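Local structure of V-type ATP synthase alpha chain (Nanoarchaeum equitans Kin4-M, 5BN3) at residues 32-37 and 65-70; 46-51 and 294-299; 510-515 and 557-562. The protein is the A subunit of the rotary V-type family, combining a beta barrel, a P-loop domain that holds adenosine-5'-diphosphate and a helical C-terminal domain. All coordinates share one frame; numbering follows the deposited sequence.

How the interactions relate
Interactions 1 and 2 lie side by side, with centres 10 Å apart, and share the antiparallel sheet of the N-terminal barrel, in which strands 31-39 and 42-47 are neighbours. Their segments alternate along the chain: 32-37, 46-51, 65-70 and then 294-299. Backbone bonds between the paired strands link the two, with Glu34 and Tyr48 beside them. Interaction 2 also joins the barrel to helix 293-309 of the nucleotide-binding domain. Interaction 3, between helices 503-523 and 552-562, comes later in the chain and on the opposite side of its centre, about 59 and 54 Å away between centres. The subunit thus illustrates mixed polar and apolar contacts around the barrel and helix packing at the far end.

Interaction 1 of 3, residues 32-37 and 65-70; sequences IGEVIG and KPLTIE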
ATOM      1  N   ILE A  32     -14.534 -16.496  34.616  1.00 41.94           N
ATOM      2  CA  ILE A  32     -13.410 -15.693  35.082  1.00 38.40           C
ATOM      3  C   ILE A  32     -13.177 -14.498  34.159  1.00 50.92           C
ATOM      4  O   ILE A  32     -13.053 -14.653  32.942  1.00 43.30           O
ATOM      5  CB  ILE A  32     -12.111 -16.519  35.178  1.00 49.12           C
ATOM      6  CG1 ILE A  32     -12.327 -17.765  36.044  1.00 56.71           C
ATOM      7  CG2 ILE A  32     -10.979 -15.671  35.738  1.00 52.67           C
ATOM      8  CD1 ILE A  32     -12.703 -17.462  37.483  1.00 77.58           C
ATOM      9  N   GLY A  33     -13.129 -13.305  34.747  1.00 42.84           N
ATOM     10  CA  GLY A  33     -12.855 -12.089  34.005  1.00 43.46           C
ATOM     11  C   GLY A  33     -11.910 -11.198  34.783  1.00 51.50           C
ATOM     12  O   GLY A  33     -11.637 -11.447  35.958  1.00 47.05           O
ATOM     13  N   GLU A  34     -11.407 -10.157  34.127  1.00 38.21           N
ATOM     14  CA  GLU A  34     -10.508  -9.213  34.776  1.00 36.32           C
ATOM     15  C   GLU A  34     -10.851  -7.790  34.347  1.00 40.74           C
ATOM     16  O   GLU A  34     -10.965  -7.506  33.153  1.00 43.61           O
ATOM     17  CB  GLU A  34      -9.053  -9.544  34.425  1.00 45.22           C
ATOM     18  CG  GLU A  34      -8.011  -8.706  35.152  1.00 43.07           C
ATOM     19  CD  GLU A  34      -6.591  -9.052  34.729  1.00 68.74           C
ATOM     20  OE1 GLU A  34      -6.423  -9.761  33.713  1.00 56.99           O
ATOM     21  OE2 GLU A  34      -5.641  -8.615  35.413  1.00 62.85           O
ATOM     22  N   VAL A  35     -11.029  -6.900  35.319  1.00 38.61           N
ATOM     23  CA  VAL A  35     -11.302  -5.497  35.020  1.00 35.37           C
ATOM     24  C   VAL A  35     -10.053  -4.833  34.440  1.00 42.13           C
ATOM     25  O   VAL A  35      -8.994  -4.844  35.060  1.00 42.64           O
ATOM     26  CB  VAL A  35     -11.759  -4.728  36.275  1.00 41.14           C
ATOM     27  CG1 VAL A  35     -12.028  -3.276  35.935  1.00 41.42           C
ATOM     28  CG2 VAL A  35     -13.011  -5.364  36.854  1.00 38.35           C
ATOM     29  N   ILE A  36     -10.180  -4.258  33.248  1.00 39.15           N
ATOM     30  CA  ILE A  36      -9.038  -3.655  32.563  1.00 47.83           C
ATOM     31  C   ILE A  36      -9.198  -2.145  32.418  1.00 55.12           C
ATOM     32  O   ILE A  36      -8.258  -1.440  32.045  1.00 44.89           O
ATOM     33  CB  ILE A  36      -8.830  -4.274  31.167  1.00 49.20           C
ATOM     34  CG1 ILE A  36     -10.072  -4.060  30.299  1.00 47.89           C
ATOM     35  CG2 ILE A  36      -8.500  -5.753  31.281  1.00 44.20           C
ATOM     36  CD1 ILE A  36      -9.952  -4.631  28.901  1.00 53.26           C
ATOM     37  N   GLY A  37     -10.400  -1.658  32.706  1.00 42.74           N
ATOM     38  CA  GLY A  37     -10.697  -0.243  32.599  1.00 46.62           C
ATOM     39  C   GLY A  37     -11.905   0.146  33.431  1.00 48.36           C
ATOM     40  O   GLY A  37     -12.809  -0.665  33.642  1.00 46.26           O
ATOM     41  N   LYS A  65      -9.447  -9.620  44.419  1.00 51.60           N
ATOM     42  CA  LYS A  65      -8.100 -10.106  44.181  1.00 61.61           C
ATOM     43  C   LYS A  65      -7.699 -10.009  42.723  1.00 47.73           C
ATOM     44  O   LYS A  65      -8.554 -10.017  41.838  1.00 46.96           O
ATOM     45  N   PRO A  66      -6.390  -9.904  42.464  1.00 47.74           N
ATOM     46  CA  PRO A  66      -5.882  -9.877  41.091  1.00 48.09           C
ATOM     47  C   PRO A  66      -5.692 -11.287  40.554  1.00 49.48           C
ATOM     48  O   PRO A  66      -5.901 -12.257  41.286  1.00 43.27           O
ATOM     49  CB  PRO A  66      -4.526  -9.188  41.242  1.00 46.62           C
ATOM     50  CG  PRO A  66      -4.077  -9.575  42.613  1.00 51.50           C
ATOM     51  CD  PRO A  66      -5.326  -9.662  43.455  1.00 49.26           C
ATOM     52  N   LEU A  67      -5.302 -11.397  39.288  1.00 38.69           N
ATOM     53  CA  LEU A  67      -5.096 -12.698  38.658  1.00 39.02           C
ATOM     54  C   LEU A  67      -3.793 -13.316  39.155  1.00 37.44           C
ATOM     55  O   LEU A  67      -2.718 -12.741  38.974  1.00 40.29           O
ATOM     56  CB  LEU A  67      -5.075 -12.543  37.133  1.00 44.05           C
ATOM     57  CG  LEU A  67      -5.477 -13.743  36.271  1.00 60.98           C
ATOM     58  CD1 LEU A  67      -6.837 -14.253  36.690  1.00 51.16           C
ATOM     59  CD2 LEU A  67      -5.495 -13.368  34.794  1.00 59.11           C
ATOM     60  N   THR A  68      -3.887 -14.485  39.784  1.00 40.04           N
ATOM     61  CA  THR A  68      -2.722 -15.115  40.401  1.00 41.87           C
ATOM     62  C   THR A  68      -2.465 -16.539  39.913  1.00 35.57           C
ATOM     63  O   THR A  68      -3.323 -17.161  39.285  1.00 39.70           O
ATOM     64  CB  THR A  68      -2.850 -15.160  41.940  1.00 44.83           C
ATOM     65  OG1 THR A  68      -3.913 -16.047  42.306  1.00 43.93           O
ATOM     66  CG2 THR A  68      -3.134 -13.774  42.498  1.00 45.94           C
ATOM     67  N   ILE A  69      -1.271 -17.039  40.217  1.00 40.05           N
ATOM     68  CA  ILE A  69      -0.918 -18.432  39.969  1.00 38.80           C
ATOM     69  C   ILE A  69      -0.360 -19.047  41.250  1.00 33.54           C
ATOM     70  O   ILE A  69       0.364 -18.385  42.000  1.00 36.60           O
ATOM     71  CB  ILE A  69       0.118 -18.563  38.825  1.00 39.57           C
ATOM     72  CG1 ILE A  69       0.509 -20.026  38.608  1.00 39.85           C
ATOM     73  CG2 ILE A  69       1.359 -17.737  39.123  1.00 35.25           C
ATOM     74  CD1 ILE A  69      -0.652 -20.912  38.216  1.00 45.97           C
ATOM     75  N   GLU A  70      -0.721 -20.299  41.515  1.00 38.99           N
ATOM     76  CA  GLU A  70      -0.168 -21.019  42.655  1.00 33.65           C
ATOM     77  C   GLU A  70       1.225 -21.531  42.315  1.00 46.62           C
ATOM     78  O   GLU A  70       1.410 -22.249  41.329  1.00 46.59           O
ATOM     79  CB  GLU A  70      -1.075 -22.189  43.050  1.00 41.60           C
ATOM     80  CG  GLU A  70      -2.394 -21.771  43.690  1.00 42.29           C
ATOM     81  CD  GLU A  70      -3.324 -22.946  43.927  1.00 57.56           C
ATOM     82  OE1 GLU A  70      -2.925 -24.096  43.641  1.00 43.65           O
ATOM     83  OE2 GLU A  70      -4.460 -22.721  44.394  1.00 57.28           O
TER
HETATM   84  O   HOH W   1      -5.197  -8.806  37.768  1.00 47.17           O
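Glu34 and Leu67 meet because each turns its CG away from its own backbone N (chi1 -174° for Glu34, -154° for Leu67), and the glutamate then runs on fully extended. The two side chains approach at about a right angle, and Glu34 OE1 lies 3.9 Å from Leu67 CD2. The other methyl of the leucine serves a different neighbour: Leu67 CD1 is 4.5 Å from Ile32 CG2, a light apolar touch. The backbones come nearest at these residues, with Glu34 CA and Leu67 CA 7.5 Å apart. No direct hydrogen bond crosses between the segments. A water may bridge them. It accepts from Leu67 N at 3.0 Å, but its distance of 2.4 Å to Glu34 OE2 is too short to be taken at face value. The carboxylate has a firmer hold in the salt bridge from Glu34 OE2 to Arg185, which probably keeps the buried acid ionised; Glu34 OE1 also makes a very close hydrogen bond with Tyr48 OH, its length equally doubtful. Such a contact illustrates how a strand of the barrel sheet can meet the loop leading into strand 68-71 through light side-chain contact. Strand 31-39 runs between strands 23-26 and 42-47 of the barrel sheet; Leu67 also rests on Val23 and Ile184, while Ile69, in strand 68-71, packs on Leu300 and Thr303 of helix 293-309.

Interaction 2 of 3, residues 46-51 and 294-299; sequences QVYEDT and REASIY
Gln46 reaches across to Glu295 with its amide nitrogen, and this bond is the firm part of the contact. Gln46 NE2 donates to Glu295 OE1 over 3.2 Å, nearly straight at 167°, in the plane of the amide and meeting the oxygen nearly along its C-O axis. The amide and carboxylate planes are only 25° apart, although the side chains themselves cross at about a right angle. The second N-H of the same nitrogen goes to the hydroxyl of Tyr48, with Gln46 NE2 and Tyr48 OH 2.9 Å apart and the phenol oxygen tilted somewhat from the amide plane. Using both N-H groups fixes which way round the amide sits. A chi1 of 69° sets CG of Gln46 between the backbone N and the carbonyl carbon, from where the extended chain reaches Glu295. Glu295 OE1 is shared by Gln46 NE2 and Arg185 NH2, the latter in a salt bridge; Arg185 also makes a cation-pi contact with Tyr299, while Tyr48 OH sits very close to Glu34. The apolar part is a lighter, single-atom contact: Tyr48 CE1 lies 4.0 Å from Ala296 CB, the methyl meeting the ring obliquely. The loose side follows: after Tyr48 the 46-51 chain leads away from the helix, and Asp50 is exposed. Helix 293-309 connects strands 280-285 and 314-320, which flank strand 244-250 in the parallel part of the core sheet. The arrangement therefore belongs to the interface of the ATP synthase alpha/beta family in which the N-terminal beta barrel rests on the P-loop domain.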
ATOM      1  N   GLN A  46     -12.330  -7.949  30.473  1.00 37.54           N
ATOM      2  CA  GLN A  46     -11.998  -8.984  29.501  1.00 46.63           C
ATOM      3  C   GLN A  46     -12.247 -10.363  30.111  1.00 36.59           C
ATOM      4  O   GLN A  46     -11.757 -10.682  31.200  1.00 38.86           O
ATOM      5  CB  GLN A  46     -10.577  -8.828  28.934  1.00 41.95           C
ATOM      6  CG  GLN A  46      -9.424  -9.089  29.894  1.00 42.05           C
ATOM      7  CD  GLN A  46      -8.078  -8.819  29.244  1.00 54.86           C
ATOM      8  OE1 GLN A  46      -7.938  -7.890  28.448  1.00 54.69           O
ATOM      9  NE2 GLN A  46      -7.083  -9.634  29.576  1.00 52.08           N
ATOM     10  N   VAL A  47     -13.047 -11.158  29.410  1.00 43.26           N
ATOM     11  CA  VAL A  47     -13.494 -12.450  29.910  1.00 39.06           C
ATOM     12  C   VAL A  47     -12.626 -13.566  29.343  1.00 49.62           C
ATOM     13  O   VAL A  47     -12.383 -13.619  28.136  1.00 40.04           O
ATOM     14  CB  VAL A  47     -14.971 -12.689  29.547  1.00 43.16           C
ATOM     15  CG1 VAL A  47     -15.462 -14.004  30.124  1.00 47.74           C
ATOM     16  CG2 VAL A  47     -15.819 -11.545  30.063  1.00 42.13           C
ATOM     17  N   TYR A  48     -12.159 -14.453  30.219  1.00 40.58           N
ATOM     18  CA  TYR A  48     -11.261 -15.533  29.821  1.00 39.03           C
ATOM     19  C   TYR A  48     -12.018 -16.809  29.465  1.00 36.21           C
ATOM     20  O   TYR A  48     -11.481 -17.914  29.554  1.00 50.01           O
ATOM     21  CB  TYR A  48     -10.232 -15.796  30.920  1.00 45.14           C
ATOM     22  CG  TYR A  48      -9.355 -14.601  31.191  1.00 47.37           C
ATOM     23  CD1 TYR A  48      -8.277 -14.311  30.369  1.00 47.55           C
ATOM     24  CD2 TYR A  48      -9.616 -13.751  32.255  1.00 48.46           C
ATOM     25  CE1 TYR A  48      -7.477 -13.213  30.604  1.00 42.08           C
ATOM     26  CE2 TYR A  48      -8.821 -12.651  32.500  1.00 53.59           C
ATOM     27  CZ  TYR A  48      -7.755 -12.387  31.671  1.00 53.63           C
ATOM     28  OH  TYR A  48      -6.960 -11.294  31.908  1.00 48.24           O
ATOM     29  N   GLU A  49     -13.269 -16.639  29.058  1.00 42.18           N
ATOM     30  CA  GLU A  49     -14.095 -17.749  28.604  1.00 40.89           C
ATOM     31  C   GLU A  49     -15.029 -17.252  27.511  1.00 52.18           C
ATOM     32  O   GLU A  49     -15.144 -16.044  27.293  1.00 52.26           O
ATOM     33  CB  GLU A  49     -14.881 -18.354  29.772  1.00 57.34           C
ATOM     34  CG  GLU A  49     -14.368 -19.719  30.215  1.00 71.37           C
ATOM     35  CD  GLU A  49     -14.174 -19.825  31.716  1.00 84.37           C
ATOM     36  OE1 GLU A  49     -14.351 -18.808  32.420  1.00 84.96           O
ATOM     37  OE2 GLU A  49     -13.840 -20.930  32.193  1.00 81.44           O
ATOM     38  N   ASP A  50     -15.689 -18.174  26.818  1.00 48.84           N
ATOM     39  CA  ASP A  50     -16.604 -17.789  25.750  1.00 48.19           C
ATOM     40  C   ASP A  50     -17.804 -17.033  26.312  1.00 54.63           C
ATOM     41  O   ASP A  50     -18.364 -17.410  27.343  1.00 49.65           O
ATOM     42  CB  ASP A  50     -17.069 -19.011  24.959  1.00 48.94           C
ATOM     43  CG  ASP A  50     -17.920 -18.636  23.761  1.00 69.62           C
ATOM     44  OD1 ASP A  50     -17.749 -17.520  23.223  1.00 79.90           O
ATOM     45  OD2 ASP A  50     -18.761 -19.464  23.353  1.00 79.95           O
ATOM     46  N   THR A  51     -18.187 -15.961  25.629  1.00 46.87           N
ATOM     47  CA  THR A  51     -19.241 -15.078  26.115  1.00 50.75           C
ATOM     48  C   THR A  51     -20.553 -15.236  25.350  1.00 45.83           C
ATOM     49  O   THR A  51     -21.512 -14.506  25.605  1.00 46.65           O
ATOM     50  CB  THR A  51     -18.806 -13.603  26.069  1.00 47.06           C
ATOM     51  OG1 THR A  51     -18.470 -13.240  24.724  1.00 46.87           O
ATOM     52  CG2 THR A  51     -17.605 -13.374  26.971  1.00 43.26           C
ATOM     53  N   ARG A 294      -4.892 -16.084  26.069  1.00 31.56           N
ATOM     54  CA  ARG A 294      -3.561 -16.076  25.462  1.00 33.92           C
ATOM     55  C   ARG A 294      -2.648 -15.115  26.203  1.00 32.69           C
ATOM     56  O   ARG A 294      -1.478 -15.415  26.441  1.00 37.35           O
ATOM     57  CB  ARG A 294      -3.630 -15.657  23.991  1.00 32.95           C
ATOM     58  CG  ARG A 294      -4.341 -16.634  23.080  1.00 36.80           C
ATOM     59  CD  ARG A 294      -4.305 -16.147  21.645  1.00 34.30           C
ATOM     60  NE  ARG A 294      -5.236 -16.890  20.800  1.00 28.38           N
ATOM     61  CZ  ARG A 294      -5.532 -16.562  19.548  1.00 33.04           C
ATOM     62  NH1 ARG A 294      -4.968 -15.501  18.990  1.00 29.36           N
ATOM     63  NH2 ARG A 294      -6.392 -17.294  18.860  1.00 35.79           N
ATOM     64  N   GLU A 295      -3.179 -13.947  26.550  1.00 34.50           N
ATOM     65  CA  GLU A 295      -2.413 -12.976  27.319  1.00 34.62           C
ATOM     66  C   GLU A 295      -2.081 -13.555  28.684  1.00 41.45           C
ATOM     67  O   GLU A 295      -0.954 -13.434  29.164  1.00 37.70           O
ATOM     68  CB  GLU A 295      -3.181 -11.659  27.475  1.00 39.06           C
ATOM     69  CG  GLU A 295      -2.495 -10.679  28.412  1.00 47.39           C
ATOM     70  CD  GLU A 295      -2.990  -9.258  28.255  1.00 59.86           C
ATOM     71  OE1 GLU A 295      -4.120  -8.961  28.699  1.00 56.99           O
ATOM     72  OE2 GLU A 295      -2.238  -8.431  27.699  1.00 59.37           O
ATOM     73  N   ALA A 296      -3.064 -14.204  29.297  1.00 36.10           N
ATOM     74  CA  ALA A 296      -2.868 -14.819  30.603  1.00 40.46           C
ATOM     75  C   ALA A 296      -1.765 -15.872  30.562  1.00 41.69           C
ATOM     76  O   ALA A 296      -0.927 -15.931  31.458  1.00 38.40           O
ATOM     77  CB  ALA A 296      -4.163 -15.429  31.096  1.00 42.80           C
ATOM     78  N   SER A 297      -1.758 -16.689  29.512  1.00 33.66           N
ATOM     79  CA  SER A 297      -0.774 -17.764  29.381  1.00 33.82           C
ATOM     80  C   SER A 297       0.664 -17.242  29.311  1.00 33.06           C
ATOM     81  O   SER A 297       1.591 -17.887  29.805  1.00 36.59           O
ATOM     82  CB  SER A 297      -1.077 -18.617  28.150  1.00 39.34           C
ATOM     83  OG  SER A 297      -0.797 -17.905  26.958  1.00 46.42           O
ATOM     84  N   ILE A 298       0.842 -16.079  28.691  1.00 32.79           N
ATOM     85  CA  ILE A 298       2.159 -15.455  28.567  1.00 33.25           C
ATOM     86  C   ILE A 298       2.692 -14.976  29.922  1.00 38.47           C
ATOM     87  O   ILE A 298       3.832 -15.267  30.292  1.00 33.06           O
ATOM     88  CB  ILE A 298       2.112 -14.263  27.587  1.00 33.77           C
ATOM     89  CG1 ILE A 298       1.941 -14.756  26.143  1.00 37.09           C
ATOM     90  CG2 ILE A 298       3.364 -13.419  27.707  1.00 34.84           C
ATOM     91  CD1 ILE A 298       3.131 -15.545  25.615  1.00 42.11           C
ATOM     92  N   TYR A 299       1.867 -14.236  30.655  1.00 31.07           N
ATOM     93  CA  TYR A 299       2.254 -13.747  31.977  1.00 35.01           C
ATOM     94  C   TYR A 299       2.398 -14.895  32.971  1.00 35.55           C
ATOM     95  O   TYR A 299       3.253 -14.856  33.858  1.00 37.31           O
ATOM     96  CB  TYR A 299       1.233 -12.722  32.486  1.00 31.85           C
ATOM     97  CG  TYR A 299       1.277 -11.403  31.746  1.00 37.94           C
ATOM     98  CD1 TYR A 299       0.621 -11.245  30.535  1.00 51.70           C
ATOM     99  CD2 TYR A 299       1.973 -10.318  32.258  1.00 46.16           C
ATOM    100  CE1 TYR A 299       0.658 -10.047  29.852  1.00 49.62           C
ATOM    101  CE2 TYR A 299       2.014  -9.113  31.580  1.00 51.14           C
ATOM    102  CZ  TYR A 299       1.355  -8.985  30.377  1.00 52.94           C
ATOM    103  OH  TYR A 299       1.390  -7.791  29.696  1.00 55.00           O
TER

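Interaction 3 of 3, residues 510-515 and 557-562; sequences MRIIHK and KAIEQE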
ATOM      1  N   MET A 510      33.098 -29.325  13.196  1.00 42.22           N
ATOM      2  CA  MET A 510      33.770 -28.099  12.773  1.00 52.55           C
ATOM      3  C   MET A 510      35.239 -28.375  12.448  1.00 47.73           C
ATOM      4  O   MET A 510      35.775 -27.855  11.470  1.00 46.01           O
ATOM      5  CB  MET A 510      33.669 -27.023  13.862  1.00 44.66           C
ATOM      6  CG  MET A 510      32.246 -26.638  14.242  1.00 56.57           C
ATOM      7  SD  MET A 510      32.153 -25.399  15.554  1.00 51.46           S
ATOM      8  CE  MET A 510      32.930 -24.005  14.739  1.00 59.12           C
ATOM      9  N   ARG A 511      35.875 -29.202  13.271  1.00 50.82           N
ATOM     10  CA  ARG A 511      37.295 -29.508  13.116  1.00 52.80           C
ATOM     11  C   ARG A 511      37.604 -30.316  11.860  1.00 46.03           C
ATOM     12  O   ARG A 511      38.584 -30.042  11.171  1.00 56.58           O
ATOM     13  CB  ARG A 511      37.822 -30.231  14.359  1.00 48.55           C
ATOM     14  CG  ARG A 511      38.084 -29.305  15.537  1.00 56.44           C
ATOM     15  CD  ARG A 511      38.506 -30.072  16.777  1.00 70.24           C
ATOM     16  NE  ARG A 511      38.861 -29.168  17.866  1.00 75.08           N
ATOM     17  CZ  ARG A 511      38.819 -29.489  19.155  1.00 82.30           C
ATOM     18  NH1 ARG A 511      38.428 -30.701  19.526  1.00 83.96           N
ATOM     19  NH2 ARG A 511      39.162 -28.596  20.072  1.00 70.80           N
ATOM     20  N   ILE A 512      36.765 -31.302  11.557  1.00 46.69           N
ATOM     21  CA  ILE A 512      36.977 -32.137  10.376  1.00 46.03           C
ATOM     22  C   ILE A 512      36.655 -31.385   9.079  1.00 63.83           C
ATOM     23  O   ILE A 512      37.311 -31.594   8.056  1.00 54.25           O
ATOM     24  CB  ILE A 512      36.202 -33.476  10.470  1.00 56.06           C
ATOM     25  CG1 ILE A 512      36.591 -34.412   9.324  1.00 65.06           C
ATOM     26  CG2 ILE A 512      34.699 -33.243  10.483  1.00 57.70           C
ATOM     27  CD1 ILE A 512      38.067 -34.729   9.278  1.00 70.83           C
ATOM     28  N   ILE A 513      35.662 -30.502   9.131  1.00 50.02           N
ATOM     29  CA  ILE A 513      35.337 -29.647   7.993  1.00 46.53           C
ATOM     30  C   ILE A 513      36.484 -28.669   7.735  1.00 49.94           C
ATOM     31  O   ILE A 513      36.903 -28.474   6.594  1.00 51.93           O
ATOM     32  CB  ILE A 513      34.024 -28.859   8.230  1.00 54.57           C
ATOM     33  CG1 ILE A 513      32.817 -29.799   8.179  1.00 52.11           C
ATOM     34  CG2 ILE A 513      33.854 -27.769   7.189  1.00 43.17           C
ATOM     35  CD1 ILE A 513      31.502 -29.120   8.519  1.00 52.87           C
ATOM     36  N   HIS A 514      36.988 -28.063   8.806  1.00 42.11           N
ATOM     37  CA  HIS A 514      38.117 -27.144   8.714  1.00 60.43           C
ATOM     38  C   HIS A 514      39.366 -27.853   8.201  1.00 65.64           C
ATOM     39  O   HIS A 514      40.125 -27.295   7.407  1.00 57.72           O
ATOM     40  CB  HIS A 514      38.402 -26.510  10.075  1.00 53.36           C
ATOM     41  CG  HIS A 514      39.667 -25.712  10.117  1.00 64.61           C
ATOM     42  ND1 HIS A 514      39.867 -24.592   9.338  1.00 68.10           N
ATOM     43  CD2 HIS A 514      40.798 -25.872  10.843  1.00 66.40           C
ATOM     44  CE1 HIS A 514      41.066 -24.097   9.584  1.00 73.20           C
ATOM     45  NE2 HIS A 514      41.653 -24.854  10.493  1.00 71.07           N
ATOM     46  N   LYS A 515      39.577 -29.082   8.665  1.00 64.06           N
ATOM     47  CA  LYS A 515      40.730 -29.878   8.258  1.00 64.24           C
ATOM     48  C   LYS A 515      40.648 -30.243   6.779  1.00 53.69           C
ATOM     49  O   LYS A 515      41.655 -30.240   6.073  1.00 72.86           O
ATOM     50  CB  LYS A 515      40.834 -31.142   9.118  1.00 72.13           C
ATOM     51  CG  LYS A 515      42.084 -31.974   8.869  1.00 73.76           C
ATOM     52  CD  LYS A 515      42.109 -33.224   9.746  1.00 75.11           C
ATOM     53  CE  LYS A 515      42.353 -32.897  11.214  1.00 69.00           C
ATOM     54  NZ  LYS A 515      43.769 -32.527  11.492  1.00 82.21           N
ATOM     55  N   LYS A 557      38.088 -40.667  12.295  1.00 69.31           N
ATOM     56  CA  LYS A 557      39.415 -41.256  12.192  1.00 75.03           C
ATOM     57  C   LYS A 557      39.630 -41.764  10.775  1.00 62.95           C
ATOM     58  O   LYS A 557      40.693 -41.572  10.200  1.00 73.57           O
ATOM     59  CB  LYS A 557      39.587 -42.395  13.201  1.00 72.48           C
ATOM     60  CG  LYS A 557      39.446 -41.962  14.655  1.00 79.16           C
ATOM     61  CD  LYS A 557      39.786 -43.096  15.613  1.00 77.26           C
ATOM     62  CE  LYS A 557      39.697 -42.644  17.066  1.00 95.07           C
ATOM     63  NZ  LYS A 557      40.224 -43.675  18.007  1.00101.76           N
ATOM     64  N   ALA A 558      38.603 -42.392  10.210  1.00 66.81           N
ATOM     65  CA  ALA A 558      38.664 -42.889   8.840  1.00 67.78           C
ATOM     66  C   ALA A 558      38.832 -41.762   7.821  1.00 82.33           C
ATOM     67  O   ALA A 558      39.561 -41.909   6.840  1.00 75.77           O
ATOM     68  CB  ALA A 558      37.423 -43.695   8.523  1.00 67.54           C
ATOM     69  N   ILE A 559      38.145 -40.646   8.054  1.00 73.31           N
ATOM     70  CA  ILE A 559      38.215 -39.492   7.162  1.00 76.10           C
ATOM     71  C   ILE A 559      39.564 -38.776   7.268  1.00 58.76           C
ATOM     72  O   ILE A 559      40.123 -38.348   6.257  1.00 66.82           O
ATOM     73  CB  ILE A 559      37.043 -38.507   7.424  1.00 74.19           C
ATOM     74  CG1 ILE A 559      35.717 -39.141   6.992  1.00 71.83           C
ATOM     75  CG2 ILE A 559      37.243 -37.201   6.674  1.00 59.20           C
ATOM     76  CD1 ILE A 559      34.494 -38.355   7.408  1.00 72.55           C
ATOM     77  N   GLU A 560      40.090 -38.665   8.486  1.00 63.71           N
ATOM     78  CA  GLU A 560      41.371 -37.999   8.722  1.00 73.37           C
ATOM     79  C   GLU A 560      42.533 -38.640   7.955  1.00 77.78           C
ATOM     80  O   GLU A 560      43.403 -37.937   7.442  1.00 85.91           O
ATOM     81  CB  GLU A 560      41.681 -37.944  10.225  1.00 70.26           C
ATOM     82  CG  GLU A 560      40.850 -36.929  11.007  1.00 74.42           C
ATOM     83  CD  GLU A 560      41.072 -37.023  12.505  1.00 77.39           C
ATOM     84  OE1 GLU A 560      41.386 -38.130  12.991  1.00 81.41           O
ATOM     85  OE2 GLU A 560      40.933 -35.993  13.200  1.00 84.24           O
ATOM     86  N   GLN A 561      42.547 -39.969   7.880  1.00 79.94           N
ATOM     87  CA  GLN A 561      43.578 -40.666   7.116  1.00 83.46           C
ATOM     88  C   GLN A 561      43.350 -40.432   5.633  1.00 78.99           C
ATOM     89  O   GLN A 561      44.279 -40.110   4.895  1.00 80.49           O
ATOM     90  CB  GLN A 561      43.569 -42.173   7.390  1.00 86.84           C
ATOM     91  CG  GLN A 561      43.140 -42.590   8.784  1.00 96.77           C
ATOM     92  CD  GLN A 561      43.860 -41.845   9.889  1.00108.91           C
ATOM     93  OE1 GLN A 561      45.055 -41.564   9.795  1.00104.89           O
ATOM     94  NE2 GLN A 561      43.129 -41.518  10.950  1.00 87.77           N
ATOM     95  N   GLU A 562      42.099 -40.588   5.210  1.00 79.27           N
ATOM     96  CA  GLU A 562      41.714 -40.429   3.811  1.00 77.83           C
ATOM     97  C   GLU A 562      42.090 -39.047   3.282  1.00 81.10           C
ATOM     98  O   GLU A 562      42.280 -38.858   2.081  1.00 78.19           O
ATOM     99  CB  GLU A 562      40.215 -40.683   3.648  1.00 77.31           C
ATOM    100  CG  GLU A 562      39.805 -41.181   2.276  1.00 84.60           C
ATOM    101  CD  GLU A 562      38.403 -41.755   2.271  1.00103.02           C
ATOM    102  OE1 GLU A 562      37.862 -42.011   3.368  1.00100.47           O
ATOM    103  OE2 GLU A 562      37.840 -41.952   1.173  1.00110.83           O
TER
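Ile512 lays the end of its longer branch against the CG2 methyl of Ile559, with Ile512 CD1 and Ile559 CG2 3.7 Å apart and the two side chains at about a right angle. The same methyl also touches the aliphatic part of Glu560, with Ile512 CD1 3.9 Å from Glu560 CG. With CG1 anti to the backbone N (chi1 -172°), the branch is directed across to helix 552-562. One turn further on, Lys515 crosses Glu560. Its chain bends at its last two torsions, bringing Lys515 CE to 3.9 Å from Glu560 OE2, yet Lys515 NZ remains 4.8 Å from that oxygen. The opposite charges may attract, but their charged atoms are not in contact, and this pair borders the apolar core on its exposed side. The short helical segments run nearly parallel, 13° apart, with axes 10.9 Å from each other at closest approach. Leu544 touches both isoleucines. Ile541 of helix 537-542 packs on Ile559 and on Ile513, and Ile513 and Met510 also pack on helices 472-489 and 441-458, placing the pair within the helical C-terminal domain.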